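Local coordinates for protein inorganic pyrophosphatase (Coxiella burnetii, PDB 3TR4) that probably hydrolyses inorganic pyrophosphate to two phosphate ions with the help of magnesium, working as a homohexamer, at residues V110-V113 with K114-R117; V79-Q82 with P83-M87; G156-D159 with K160-K164. All coordinates share one frame; numbering follows the deposited sequence.

Contact 1: residues V110-V113 with K114-R117; sequences VPVV and KACR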
ATOM      1  N   VAL B 110      -3.061  25.392  -1.600  1.00 26.76           N
ATOM      2  CA  VAL B 110      -2.903  24.628  -0.365  1.00 20.35           C
ATOM      3  C   VAL B 110      -4.240  24.661   0.370  1.00 19.60           C
ATOM      4  O   VAL B 110      -5.084  25.502   0.070  1.00 21.66           O
ATOM      5  CB  VAL B 110      -1.807  25.224   0.542  1.00 23.01           C
ATOM      6  CG1 VAL B 110      -0.419  24.922  -0.019  1.00 23.85           C
ATOM      7  CG2 VAL B 110      -2.011  26.720   0.705  1.00 19.19           C
ATOM      8  N   PRO B 111      -4.448  23.751   1.337  1.00 20.27           N
ATOM      9  CA  PRO B 111      -5.736  23.780   2.040  1.00 18.97           C
ATOM     10  C   PRO B 111      -5.897  25.088   2.807  1.00 24.93           C
ATOM     11  O   PRO B 111      -4.888  25.711   3.154  1.00 20.25           O
ATOM     12  CB  PRO B 111      -5.627  22.608   3.024  1.00 19.98           C
ATOM     13  CG  PRO B 111      -4.551  21.725   2.462  1.00 17.91           C
ATOM     14  CD  PRO B 111      -3.576  22.669   1.826  1.00 21.53           C
ATOM     15  N   VAL B 112      -7.133  25.510   3.056  1.00 26.57           N
ATOM     16  CA  VAL B 112      -7.358  26.674   3.907  1.00 26.83           C
ATOM     17  C   VAL B 112      -6.745  26.398   5.277  1.00 25.87           C
ATOM     18  O   VAL B 112      -6.568  25.243   5.663  1.00 25.54           O
ATOM     19  CB  VAL B 112      -8.857  27.018   4.056  1.00 28.28           C
ATOM     20  CG1 VAL B 112      -9.439  27.467   2.714  1.00 27.94           C
ATOM     21  CG2 VAL B 112      -9.630  25.835   4.615  1.00 27.53           C
ATOM     22  N   VAL B 113      -6.410  27.456   6.007  1.00 25.29           N
ATOM     23  CA  VAL B 113      -5.733  27.303   7.296  1.00 28.13           C
ATOM     24  C   VAL B 113      -6.508  26.406   8.262  1.00 31.49           C
ATOM     25  O   VAL B 113      -5.924  25.562   8.941  1.00 29.31           O
ATOM     26  CB  VAL B 113      -5.460  28.666   7.958  1.00 30.17           C
ATOM     27  CG1 VAL B 113      -4.867  28.470   9.342  1.00 33.30           C
ATOM     28  CG2 VAL B 113      -4.532  29.501   7.079  1.00 29.06           C
ATOM     29  N   LYS B 114      -7.823  26.596   8.316  1.00 30.91           N
ATOM     30  CA  LYS B 114      -8.690  25.776   9.156  1.00 35.55           C
ATOM     31  C   LYS B 114      -8.460  24.282   8.954  1.00 33.64           C
ATOM     32  O   LYS B 114      -8.499  23.504   9.909  1.00 33.82           O
ATOM     33  CB  LYS B 114     -10.158  26.103   8.870  1.00 47.01           C
ATOM     34  CG  LYS B 114     -11.138  25.051   9.370  1.00 57.54           C
ATOM     35  CD  LYS B 114     -12.547  25.327   8.867  1.00 66.84           C
ATOM     36  CE  LYS B 114     -13.011  26.723   9.263  1.00 75.65           C
ATOM     37  NZ  LYS B 114     -14.379  27.028   8.756  1.00 79.94           N
ATOM     38  N   ALA B 115      -8.230  23.885   7.706  1.00 28.88           N
ATOM     39  CA  ALA B 115      -8.073  22.474   7.369  1.00 29.95           C
ATOM     40  C   ALA B 115      -6.629  22.002   7.520  1.00 35.08           C
ATOM     41  O   ALA B 115      -6.377  20.824   7.772  1.00 35.64           O
ATOM     42  CB  ALA B 115      -8.579  22.206   5.958  1.00 31.18           C
ATOM     43  N   CYS B 116      -5.679  22.919   7.368  1.00 33.52           N
ATOM     44  CA  CYS B 116      -4.271  22.566   7.513  1.00 30.40           C
ATOM     45  C   CYS B 116      -3.466  23.661   8.210  1.00 30.57           C
ATOM     46  O   CYS B 116      -2.931  24.557   7.561  1.00 24.60           O
ATOM     47  CB  CYS B 116      -3.652  22.241   6.151  1.00 30.16           C
ATOM     48  SG  CYS B 116      -1.994  21.523   6.251  1.00 34.22           S
ATOM     49  N   ARG B 117      -3.385  23.572   9.535  1.00 30.49           N
ATOM     50  CA  ARG B 117      -2.610  24.516  10.337  1.00 34.94           C
ATOM     51  C   ARG B 117      -1.142  24.541   9.940  1.00 32.21           C
ATOM     52  O   ARG B 117      -0.511  25.597   9.931  1.00 31.00           O
ATOM     53  CB  ARG B 117      -2.714  24.159  11.820  1.00 42.09           C
ATOM     54  CG  ARG B 117      -3.900  24.765  12.523  1.00 52.34           C
ATOM     55  CD  ARG B 117      -3.750  26.268  12.645  1.00 58.13           C
ATOM     56  NE  ARG B 117      -4.886  26.842  13.353  1.00 59.51           N
ATOM     57  CZ  ARG B 117      -4.934  27.015  14.668  1.00 58.70           C
ATOM     58  NH1 ARG B 117      -3.901  26.672  15.428  1.00 57.84           N
ATOM     59  NH2 ARG B 117      -6.014  27.540  15.225  1.00 60.79           N
TER
HETATM   60  O   HOH W   1      -2.997  26.139   5.274  1.00 25.49           O

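Contact 2: residues V79-Q82 with P83-M87; sequences VPVQ and PGVLM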
ATOM      1  N   VAL B  79      -0.698  14.763   3.151  1.00 26.37           N
ATOM      2  CA  VAL B  79      -0.858  13.406   2.634  1.00 30.54           C
ATOM      3  C   VAL B  79      -1.875  13.376   1.492  1.00 28.94           C
ATOM      4  O   VAL B  79      -2.718  14.269   1.387  1.00 28.64           O
ATOM      5  CB  VAL B  79      -1.286  12.427   3.741  1.00 28.21           C
ATOM      6  CG1 VAL B  79      -0.205  12.321   4.803  1.00 27.50           C
ATOM      7  CG2 VAL B  79      -2.586  12.883   4.355  1.00 28.13           C
ATOM      8  N   PRO B  80      -1.798  12.347   0.630  1.00 21.63           N
ATOM      9  CA  PRO B  80      -2.687  12.293  -0.539  1.00 20.97           C
ATOM     10  C   PRO B  80      -4.169  12.329  -0.153  1.00 24.05           C
ATOM     11  O   PRO B  80      -4.557  11.813   0.894  1.00 21.18           O
ATOM     12  CB  PRO B  80      -2.340  10.948  -1.188  1.00 21.38           C
ATOM     13  CG  PRO B  80      -0.964  10.618  -0.688  1.00 25.08           C
ATOM     14  CD  PRO B  80      -0.902  11.179   0.702  1.00 22.05           C
ATOM     15  N   VAL B  81      -4.983  12.949  -1.002  1.00 23.70           N
ATOM     16  CA  VAL B  81      -6.429  13.000  -0.805  1.00 25.91           C
ATOM     17  C   VAL B  81      -7.117  12.054  -1.794  1.00 25.50           C
ATOM     18  O   VAL B  81      -6.717  11.965  -2.956  1.00 27.61           O
ATOM     19  CB  VAL B  81      -6.970  14.433  -1.012  1.00 24.70           C
ATOM     20  CG1 VAL B  81      -8.489  14.448  -0.969  1.00 21.51           C
ATOM     21  CG2 VAL B  81      -6.386  15.386   0.031  1.00 24.46           C
ATOM     22  N   GLN B  82      -8.148  11.348  -1.335  1.00 24.33           N
ATOM     23  CA  GLN B  82      -8.861  10.383  -2.178  1.00 25.12           C
ATOM     24  C   GLN B  82      -9.602  11.049  -3.341  1.00 16.19           C
ATOM     25  O   GLN B  82     -10.292  12.048  -3.150  1.00 24.54           O
ATOM     26  CB  GLN B  82      -9.849   9.567  -1.330  1.00 30.99           C
ATOM     27  CG  GLN B  82     -10.807   8.679  -2.129  1.00 35.98           C
ATOM     28  CD  GLN B  82     -11.703   7.833  -1.237  1.00 34.45           C
ATOM     29  OE1 GLN B  82     -11.230   6.938  -0.539  1.00 41.79           O
ATOM     30  NE2 GLN B  82     -13.001   8.116  -1.255  1.00 32.82           N
ATOM     31  N   PRO B  83      -9.472  10.484  -4.553  1.00 19.60           N
ATOM     32  CA  PRO B  83     -10.189  11.022  -5.715  1.00 20.38           C
ATOM     33  C   PRO B  83     -11.687  11.083  -5.450  1.00 25.03           C
ATOM     34  O   PRO B  83     -12.234  10.155  -4.851  1.00 26.10           O
ATOM     35  CB  PRO B  83      -9.912   9.985  -6.808  1.00 22.21           C
ATOM     36  CG  PRO B  83      -8.659   9.316  -6.395  1.00 27.95           C
ATOM     37  CD  PRO B  83      -8.687   9.286  -4.894  1.00 23.96           C
ATOM     38  N   GLY B  84     -12.335  12.157  -5.888  1.00 22.42           N
ATOM     39  CA  GLY B  84     -13.772  12.291  -5.738  1.00 25.34           C
ATOM     40  C   GLY B  84     -14.153  13.152  -4.551  1.00 26.87           C
ATOM     41  O   GLY B  84     -15.321  13.490  -4.363  1.00 30.63           O
ATOM     42  N   VAL B  85     -13.154  13.510  -3.752  1.00 25.96           N
ATOM     43  CA  VAL B  85     -13.373  14.297  -2.547  1.00 26.56           C
ATOM     44  C   VAL B  85     -13.287  15.793  -2.842  1.00 22.42           C
ATOM     45  O   VAL B  85     -12.474  16.227  -3.653  1.00 26.08           O
ATOM     46  CB  VAL B  85     -12.351  13.914  -1.458  1.00 32.13           C
ATOM     47  CG1 VAL B  85     -12.412  14.884  -0.289  1.00 32.83           C
ATOM     48  CG2 VAL B  85     -12.600  12.487  -0.991  1.00 31.27           C
ATOM     49  N   LEU B  86     -14.140  16.574  -2.190  1.00 19.63           N
ATOM     50  CA  LEU B  86     -14.115  18.026  -2.338  1.00 22.78           C
ATOM     51  C   LEU B  86     -13.356  18.643  -1.169  1.00 28.24           C
ATOM     52  O   LEU B  86     -13.458  18.170  -0.041  1.00 33.53           O
ATOM     53  CB  LEU B  86     -15.541  18.579  -2.401  1.00 25.08           C
ATOM     54  CG  LEU B  86     -15.714  20.048  -2.796  1.00 37.83           C
ATOM     55  CD1 LEU B  86     -17.110  20.295  -3.342  1.00 39.87           C
ATOM     56  CD2 LEU B  86     -15.418  20.977  -1.625  1.00 42.65           C
HETATM   57  N   MSE B  87     -12.586  19.690  -1.440  1.00 23.82           N
HETATM   58  CA  MSE B  87     -11.849  20.374  -0.385  1.00 26.69           C
HETATM   59  C   MSE B  87     -11.765  21.874  -0.637  1.00 27.74           C
HETATM   60  O   MSE B  87     -11.859  22.333  -1.777  1.00 25.32           O
HETATM   61  CB  MSE B  87     -10.452  19.771  -0.215  1.00 24.64           C
HETATM   62  CG  MSE B  87      -9.565  19.860  -1.443  1.00 26.44           C
HETATM   63 SE   MSE B  87      -7.881  18.890  -1.184  1.00 32.84          SE
HETATM   64  CE  MSE B  87      -7.234  19.835   0.400  1.00 16.93           C
TER

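Contact 3: residues G156-D159 with K160-K164; sequences GWED and KEAAK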
ATOM      1  N   GLY B 156       6.336  28.800 -17.016  1.00 34.83           N
ATOM      2  CA  GLY B 156       6.862  29.316 -15.766  1.00 34.86           C
ATOM      3  C   GLY B 156       5.797  29.463 -14.698  1.00 38.00           C
ATOM      4  O   GLY B 156       4.640  29.096 -14.903  1.00 40.53           O
ATOM      5  N   TRP B 157       6.195  29.998 -13.550  1.00 32.61           N
ATOM      6  CA  TRP B 157       5.268  30.244 -12.452  1.00 31.52           C
ATOM      7  C   TRP B 157       4.918  31.726 -12.349  1.00 35.55           C
ATOM      8  O   TRP B 157       5.798  32.583 -12.426  1.00 31.94           O
ATOM      9  CB  TRP B 157       5.879  29.777 -11.132  1.00 36.43           C
ATOM     10  CG  TRP B 157       6.141  28.308 -11.088  1.00 35.80           C
ATOM     11  CD1 TRP B 157       7.291  27.668 -11.444  1.00 37.11           C
ATOM     12  CD2 TRP B 157       5.231  27.291 -10.662  1.00 31.54           C
ATOM     13  NE1 TRP B 157       7.152  26.316 -11.268  1.00 39.78           N
ATOM     14  CE2 TRP B 157       5.896  26.058 -10.788  1.00 35.36           C
ATOM     15  CE3 TRP B 157       3.918  27.306 -10.185  1.00 29.32           C
ATOM     16  CZ2 TRP B 157       5.294  24.849 -10.454  1.00 36.06           C
ATOM     17  CZ3 TRP B 157       3.321  26.108  -9.855  1.00 33.71           C
ATOM     18  CH2 TRP B 157       4.008  24.893  -9.991  1.00 38.41           C
ATOM     19  N   GLU B 158       3.632  32.022 -12.178  1.00 30.65           N
ATOM     20  CA  GLU B 158       3.187  33.389 -11.921  1.00 35.78           C
ATOM     21  C   GLU B 158       2.598  33.482 -10.516  1.00 31.08           C
ATOM     22  O   GLU B 158       2.342  32.464  -9.877  1.00 28.28           O
ATOM     23  CB  GLU B 158       2.158  33.838 -12.959  1.00 43.08           C
ATOM     24  CG  GLU B 158       2.654  33.810 -14.396  1.00 60.06           C
ATOM     25  CD  GLU B 158       3.630  34.928 -14.711  1.00 79.64           C
ATOM     26  OE1 GLU B 158       3.306  35.774 -15.570  1.00 87.06           O
ATOM     27  OE2 GLU B 158       4.724  34.957 -14.106  1.00 86.21           O
ATOM     28  N   ASP B 159       2.367  34.704 -10.052  1.00 31.09           N
ATOM     29  CA  ASP B 159       2.007  34.937  -8.655  1.00 38.45           C
ATOM     30  C   ASP B 159       0.514  34.812  -8.352  1.00 41.60           C
ATOM     31  O   ASP B 159      -0.306  34.564  -9.243  1.00 33.51           O
ATOM     32  CB  ASP B 159       2.537  36.298  -8.185  1.00 43.22           C
ATOM     33  CG  ASP B 159       1.968  37.461  -8.984  1.00 52.15           C
ATOM     34  OD1 ASP B 159       0.808  37.370  -9.443  1.00 52.49           O
ATOM     35  OD2 ASP B 159       2.683  38.472  -9.148  1.00 58.64           O
ATOM     36  N   LYS B 160       0.177  34.989  -7.077  1.00 30.62           N
ATOM     37  CA  LYS B 160      -1.193  34.850  -6.594  1.00 34.32           C
ATOM     38  C   LYS B 160      -2.170  35.758  -7.339  1.00 34.09           C
ATOM     39  O   LYS B 160      -3.295  35.359  -7.632  1.00 34.15           O
ATOM     40  CB  LYS B 160      -1.239  35.129  -5.089  1.00 37.97           C
ATOM     41  CG  LYS B 160      -2.592  34.923  -4.421  1.00 36.32           C
ATOM     42  CD  LYS B 160      -2.482  35.243  -2.931  1.00 45.48           C
ATOM     43  CE  LYS B 160      -3.843  35.373  -2.269  1.00 52.39           C
ATOM     44  NZ  LYS B 160      -4.624  34.112  -2.372  1.00 59.00           N
ATOM     45  N   GLU B 161      -1.737  36.977  -7.646  1.00 33.40           N
ATOM     46  CA  GLU B 161      -2.572  37.909  -8.398  1.00 38.47           C
ATOM     47  C   GLU B 161      -2.910  37.361  -9.784  1.00 34.73           C
ATOM     48  O   GLU B 161      -4.035  37.513 -10.259  1.00 35.24           O
ATOM     49  CB  GLU B 161      -1.894  39.277  -8.519  1.00 45.10           C
ATOM     50  CG  GLU B 161      -2.658  40.261  -9.391  1.00 56.12           C
ATOM     51  CD  GLU B 161      -4.088  40.465  -8.923  1.00 65.82           C
ATOM     52  OE1 GLU B 161      -4.314  40.505  -7.694  1.00 66.92           O
ATOM     53  OE2 GLU B 161      -4.986  40.578  -9.786  1.00 70.10           O
ATOM     54  N   ALA B 162      -1.935  36.727 -10.427  1.00 34.05           N
ATOM     55  CA  ALA B 162      -2.176  36.089 -11.718  1.00 43.84           C
ATOM     56  C   ALA B 162      -3.174  34.947 -11.568  1.00 44.36           C
ATOM     57  O   ALA B 162      -4.051  34.766 -12.414  1.00 32.57           O
ATOM     58  CB  ALA B 162      -0.877  35.584 -12.323  1.00 37.92           C
ATOM     59  N   ALA B 163      -3.046  34.181 -10.490  1.00 30.80           N
ATOM     60  CA  ALA B 163      -3.954  33.061 -10.256  1.00 31.51           C
ATOM     61  C   ALA B 163      -5.378  33.575 -10.091  1.00 30.46           C
ATOM     62  O   ALA B 163      -6.331  32.991 -10.616  1.00 29.79           O
ATOM     63  CB  ALA B 163      -3.520  32.265  -9.027  1.00 27.95           C
ATOM     64  N   LYS B 164      -5.509  34.678  -9.363  1.00 31.17           N
ATOM     65  CA  LYS B 164      -6.799  35.312  -9.128  1.00 36.14           C
ATOM     66  C   LYS B 164      -7.462  35.738 -10.435  1.00 38.17           C
ATOM     67  O   LYS B 164      -8.642  35.462 -10.660  1.00 38.96           O
ATOM     68  CB  LYS B 164      -6.624  36.521  -8.208  1.00 34.87           C
ATOM     69  CG  LYS B 164      -7.912  37.235  -7.839  1.00 37.04           C
ATOM     70  CD  LYS B 164      -7.654  38.242  -6.731  1.00 45.98           C
ATOM     71  CE  LYS B 164      -8.942  38.869  -6.236  1.00 55.30           C
ATOM     72  NZ  LYS B 164      -8.730  39.609  -4.963  1.00 59.33           N
TER

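Contact 1: residues V110-V113 with K114-R117
The ring of P111 packs on CB of C116 and, less closely, on CB of A115, two residues that the chain brings round after strand 106-111. P111 CB lies 3.7 Å from C116 CB, with CG of the ring almost as near to the same methylene, while A115 CB meets P111 CB at 4.2 Å. In C116, SG, anti to the backbone N (chi1 -170°), leads off to one side of the ring and leaves the methylene to do the touching. Beside this group, one branch of V112 reaches the turn: CG2 stands 4.0 Å from A115 CB, so the methyl of A115 touches both the proline ring and the valine. At the outer margin, V113 CG1 passes obliquely by the aliphatic part of R117, 4.1 Å from its CD.

These apolar touches lie beside a backbone turn gathered at one carbonyl. V112 O accepts from A115 N at 3.0 Å, a beta-turn bond whose donor stands above the carbonyl plane, and from C116 N, also at 3.0 Å, which approaches nearly along the C=O axis. The second bond, i to i+4, makes an alpha turn that shares the same acceptor. A water bridges the two limbs of the bend, donating to P111 O at 2.9 Å and to C116 O at 2.8 Å.

R90 adds a weak hydrogen bond from NE to P111 O, and V112 pairs through its backbone with R88 on strand 86-99. The chemistry implies that the two bonds to V112 O and the bridging water hold the curl, while P111 and C116 offer carbon to F46 of a second subunit, to which the backbone of A115 is also hydrogen-bonded.

Contact 2: residues V79-Q82 with P83-M87
V81 and Q82 meet V85 and M87 around a reverse turn, a local contact at the point where the loop after strand 72-75 leads into strand 86-99. The chain reverses through a type II beta turn from Q82 to V85, closed by a hydrogen bond of 3.3 Å from V85 N to Q82 O, the donor tilted 24° from the carbonyl plane.

Inside the bend, V81 faces the returning chain with both methyls. CG1, anti to the backbone N (chi1 173°), is 3.9 Å from V85 CB, and the two valines cross at about a right angle. CG2 takes the neighbouring partner, the selenium of M87 (a selenomethionine), whose SE lies 4.0 Å away. V85 CG2 also comes to 3.2 Å from Q82 O, leaving the closing carbonyl hemmed in by carbon as well as by its N-H partner.

Other subunits border this turn. Y32 OH of a second subunit hydrogen-bonds to Q82 N, and from that same subunit F46 packs on V81 and L41 on V85, while Q82 of a third subunit packs on Q82 and P83. Proline at the second position and glycine at the third, here P83 and G84 (phi 99°), form the classic type II turn, which in this hexamer sits where three subunits come together.

Contact 3: residues G156-D159 with K160-K164
The carboxylate oxygen OD1 of D159 caps the first turn of helix 160-175. A162 N donates to it at 3.0 Å with an N-H...O angle of 157°, meeting the oxygen nearly along its C-O axis. E161 N is also close to D159 OD1, at 3.1 Å, and E161 CB packs beside that oxygen at 3.4 Å. OD1 thus lies at the N-terminal end of the helix, with one sound bond, from A162 N. The first torsion of D159 explains the reach: with chi1 at 61°, CG lies between the backbone N and the carbonyl carbon, and the acid folds back over the start of the helix.

D159 uses its backbone as well. Its O accepts from A163 N at 3.0 Å, the first i-to-i+4 bond of the helix, and K164 N repeats the step by donating to K160 O at 2.9 Å. D159 is thus the N-cap: its side chain serves A162 N, which has no i-4 partner in a preceding helical turn. A negative carboxylate here would probably also be stabilised by the positive end of the helix dipole.

One residue earlier, E158 contributes carbon alone: its CB touches A162 CB at 3.6 Å, before the chain bends at chi2 and carries the acid away from the helix. K160 likewise sends its amine elsewhere, forming a salt bridge with D15 and a hydrogen bond to A91 O.

The helix leaves strand 152-159 nearly at a right angle, the short segment axes making 86°. W157 packs on helix 130-142, E158 and A162 both lie on I94 of strand 86-99, and the N-cap is the corner at which the edge of the sheet gives way to the C-terminal helix.

In the fold
All three contacts are changes of direction at strand ends, yet their surroundings differ. Contacts 1 and 2 are partly buried, belong to the neighbouring strands 106-111 and 86-99, and touch each other where P111 CG meets M87 CE at 3.9 Å. Both are largely hydrocarbon around a backbone turn, and both meet a second subunit. Contact 3, on the surface and on the other side of the chain's centre from contact 2, meets no other chain and is built round an aspartate N-cap at the start of a helix. Strand 86-99 unites the set: it begins in contact 2 and neighbours the strands that lead into contacts 1 and 3.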